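Conserved hypothetical protein (Bacteroides thetaiotaomicron, PDB 2FB0) is of unknown function but, as a member of the antibiotic biosynthesis monooxygenase family with a dimeric alpha/beta-barrel type fold, is possibly an oxidoreductase. Local coordinates at residues Gly79-Gln82 / Glu83-Met87. Sequence-based numbering, arbitrary orientation.
Sequences GIIQ and ELAEM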
ATOM      1  N   GLY A  79      -4.207 -17.113  -9.154  1.00 24.87           N
ATOM      2  CA  GLY A  79      -3.571 -18.010 -10.119  1.00 25.14           C
ATOM      3  C   GLY A  79      -3.010 -17.223 -11.298  1.00 24.21           C
ATOM      4  O   GLY A  79      -1.850 -17.378 -11.645  1.00 24.43           O
ATOM      5  N   ILE A  80      -3.832 -16.354 -11.879  1.00 24.16           N
ATOM      6  CA  ILE A  80      -3.416 -15.498 -13.001  1.00 24.13           C
ATOM      7  C   ILE A  80      -2.223 -14.604 -12.651  1.00 24.20           C
ATOM      8  O   ILE A  80      -1.223 -14.563 -13.385  1.00 23.45           O
ATOM      9  CB  ILE A  80      -4.587 -14.663 -13.561  1.00 23.85           C
ATOM     10  CG1 ILE A  80      -5.585 -15.570 -14.297  1.00 23.48           C
ATOM     11  CG2 ILE A  80      -4.074 -13.566 -14.523  1.00 24.55           C
ATOM     12  CD1 ILE A  80      -6.972 -14.962 -14.472  1.00 22.43           C
ATOM     13  N   ILE A  81      -2.317 -13.898 -11.522  1.00 24.28           N
ATOM     14  CA  ILE A  81      -1.237 -12.987 -11.123  1.00 23.92           C
ATOM     15  C   ILE A  81       0.059 -13.762 -10.881  1.00 23.93           C
ATOM     16  O   ILE A  81       1.135 -13.324 -11.301  1.00 22.98           O
ATOM     17  CB  ILE A  81      -1.628 -12.110  -9.893  1.00 23.36           C
ATOM     18  CG1 ILE A  81      -2.860 -11.254 -10.225  1.00 24.06           C
ATOM     19  CG2 ILE A  81      -0.469 -11.226  -9.464  1.00 23.63           C
ATOM     20  CD1 ILE A  81      -3.544 -10.618  -8.985  1.00 24.32           C
ATOM     21  N   GLN A  82      -0.052 -14.922 -10.232  1.00 24.56           N
ATOM     22  CA  GLN A  82       1.111 -15.778  -9.958  1.00 26.76           C
ATOM     23  C   GLN A  82       1.802 -16.301 -11.219  1.00 26.24           C
ATOM     24  O   GLN A  82       3.003 -16.552 -11.218  1.00 26.65           O
ATOM     25  CB  GLN A  82       0.715 -16.951  -9.053  1.00 26.62           C
ATOM     26  CG  GLN A  82       0.584 -16.530  -7.597  1.00 29.67           C
ATOM     27  CD  GLN A  82       0.122 -17.653  -6.681  1.00 31.15           C
ATOM     28  OE1 GLN A  82       0.576 -17.749  -5.540  1.00 37.83           O
ATOM     29  NE2 GLN A  82      -0.792 -18.494  -7.165  1.00 34.99           N
ATOM     30  N   GLU A  83       1.031 -16.456 -12.288  1.00 26.24           N
ATOM     31  CA  GLU A  83       1.543 -16.914 -13.565  1.00 26.48           C
ATOM     32  C   GLU A  83       2.257 -15.780 -14.303  1.00 26.76           C
ATOM     33  O   GLU A  83       3.199 -16.012 -15.060  1.00 27.14           O
ATOM     34  CB  GLU A  83       0.376 -17.470 -14.393  1.00 26.13           C
ATOM     35  CG  GLU A  83       0.715 -18.617 -15.326  1.00 26.68           C
ATOM     36  CD  GLU A  83       1.455 -19.785 -14.684  1.00 27.88           C
ATOM     37  OE1 GLU A  83       1.257 -20.085 -13.484  1.00 27.74           O
ATOM     38  OE2 GLU A  83       2.262 -20.406 -15.405  1.00 26.57           O
ATOM     39  N   LEU A  84       1.816 -14.550 -14.046  1.00 26.40           N
ATOM     40  CA  LEU A  84       2.366 -13.338 -14.672  1.00 25.77           C
ATOM     41  C   LEU A  84       3.478 -12.657 -13.884  1.00 25.41           C
ATOM     42  O   LEU A  84       4.270 -11.897 -14.445  1.00 26.26           O
ATOM     43  CB  LEU A  84       1.239 -12.319 -14.891  1.00 25.23           C
ATOM     44  CG  LEU A  84       0.131 -12.629 -15.895  1.00 25.22           C
ATOM     45  CD1 LEU A  84      -1.111 -11.776 -15.598  1.00 22.40           C
ATOM     46  CD2 LEU A  84       0.614 -12.428 -17.338  1.00 22.14           C
ATOM     47  N   ALA A  85       3.549 -12.918 -12.584  1.00 25.57           N
ATOM     48  CA  ALA A  85       4.323 -12.059 -11.694  1.00 25.46           C
ATOM     49  C   ALA A  85       4.728 -12.782 -10.410  1.00 25.86           C
ATOM     50  O   ALA A  85       4.318 -13.921 -10.177  1.00 25.51           O
ATOM     51  CB  ALA A  85       3.492 -10.775 -11.372  1.00 24.63           C
ATOM     52  N   GLU A  86       5.530 -12.122  -9.576  1.00 26.36           N
ATOM     53  CA  GLU A  86       5.891 -12.677  -8.267  1.00 27.68           C
ATOM     54  C   GLU A  86       5.231 -11.893  -7.138  1.00 27.11           C
ATOM     55  O   GLU A  86       5.286 -10.658  -7.107  1.00 26.33           O
ATOM     56  CB  GLU A  86       7.410 -12.725  -8.067  1.00 28.28           C
ATOM     57  CG  GLU A  86       8.174 -13.555  -9.135  1.00 35.55           C
ATOM     58  CD  GLU A  86       7.710 -15.025  -9.268  1.00 43.22           C
ATOM     59  OE1 GLU A  86       7.371 -15.672  -8.242  1.00 46.74           O
ATOM     60  OE2 GLU A  86       7.707 -15.543 -10.415  1.00 46.68           O
HETATM   61  N   MSE A  87       4.618 -12.623  -6.214  1.00 27.10           N
HETATM   62  CA  MSE A  87       3.825 -12.027  -5.150  1.00 27.81           C
HETATM   63  C   MSE A  87       4.460 -12.294  -3.800  1.00 27.74           C
HETATM   64  O   MSE A  87       4.959 -13.402  -3.558  1.00 27.58           O
HETATM   65  CB  MSE A  87       2.419 -12.621  -5.148  1.00 27.76           C
HETATM   66  CG  MSE A  87       1.638 -12.389  -6.416  1.00 28.26           C
HETATM   67 SE   MSE A  87      -0.158 -13.131  -6.313  0.60 29.03          SE
HETATM   68  CE  MSE A  87      -0.419 -13.175  -4.412  1.00 33.52           C
TER
HETATM   69  O   HOH W   1       4.649 -16.571  -8.896  1.00 35.14           O
HETATM   70  O   HOH W   2       5.958 -15.786 -12.411  1.00 45.28           O
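In M87, a selenomethionine, CG lies beside the backbone N (chi1 -61°) and chi2 is extended (-178°), which carries SE back against I81 and Q82 of the last helical turn. In I81, CG2 stands anti to the backbone N and meets that selenium, with I81 CG2 3.7 Å from M87 SE. Q82 reaches the same atom with its aliphatic stem, Q82 CG lying 3.7 Å from M87 SE. Both side chains cross M87 at about a right angle. The selenium thus packs on I81 and touches the stem of Q82.

One turn apart on the helix, I80 and L84 lie side by side and point the same way. Their methyls I80 CG2 and L84 CD1 come within 3.6 Å.

The last turn keeps its i to i+4 backbone bonds. E83 N bonds to G79 O at 3.1 Å, and L84 N bonds to I80 O. Each of these N atoms also has a second, weak bond to the carbonyl three residues back, as the helix runs out. A85 is the first residue to leave helical geometry, and its N reaches I81 O by a weak bond at 2.8 Å. The carbonyl of Q82 turns to water instead. One water joins Q82 O to E86 OE1. A second, farther from Q82 O, joins it to E86 OE2.

The contact is the sharp turn from helix 72-84 into strand 86-93, an edge strand of the antiparallel sheet within this chain. I80 and I81 pack on A24 of helix 18-32. I81 and A85 touch V11, and M87 touches V9, both on the adjacent strand 5-12, where E86 pairs with R12.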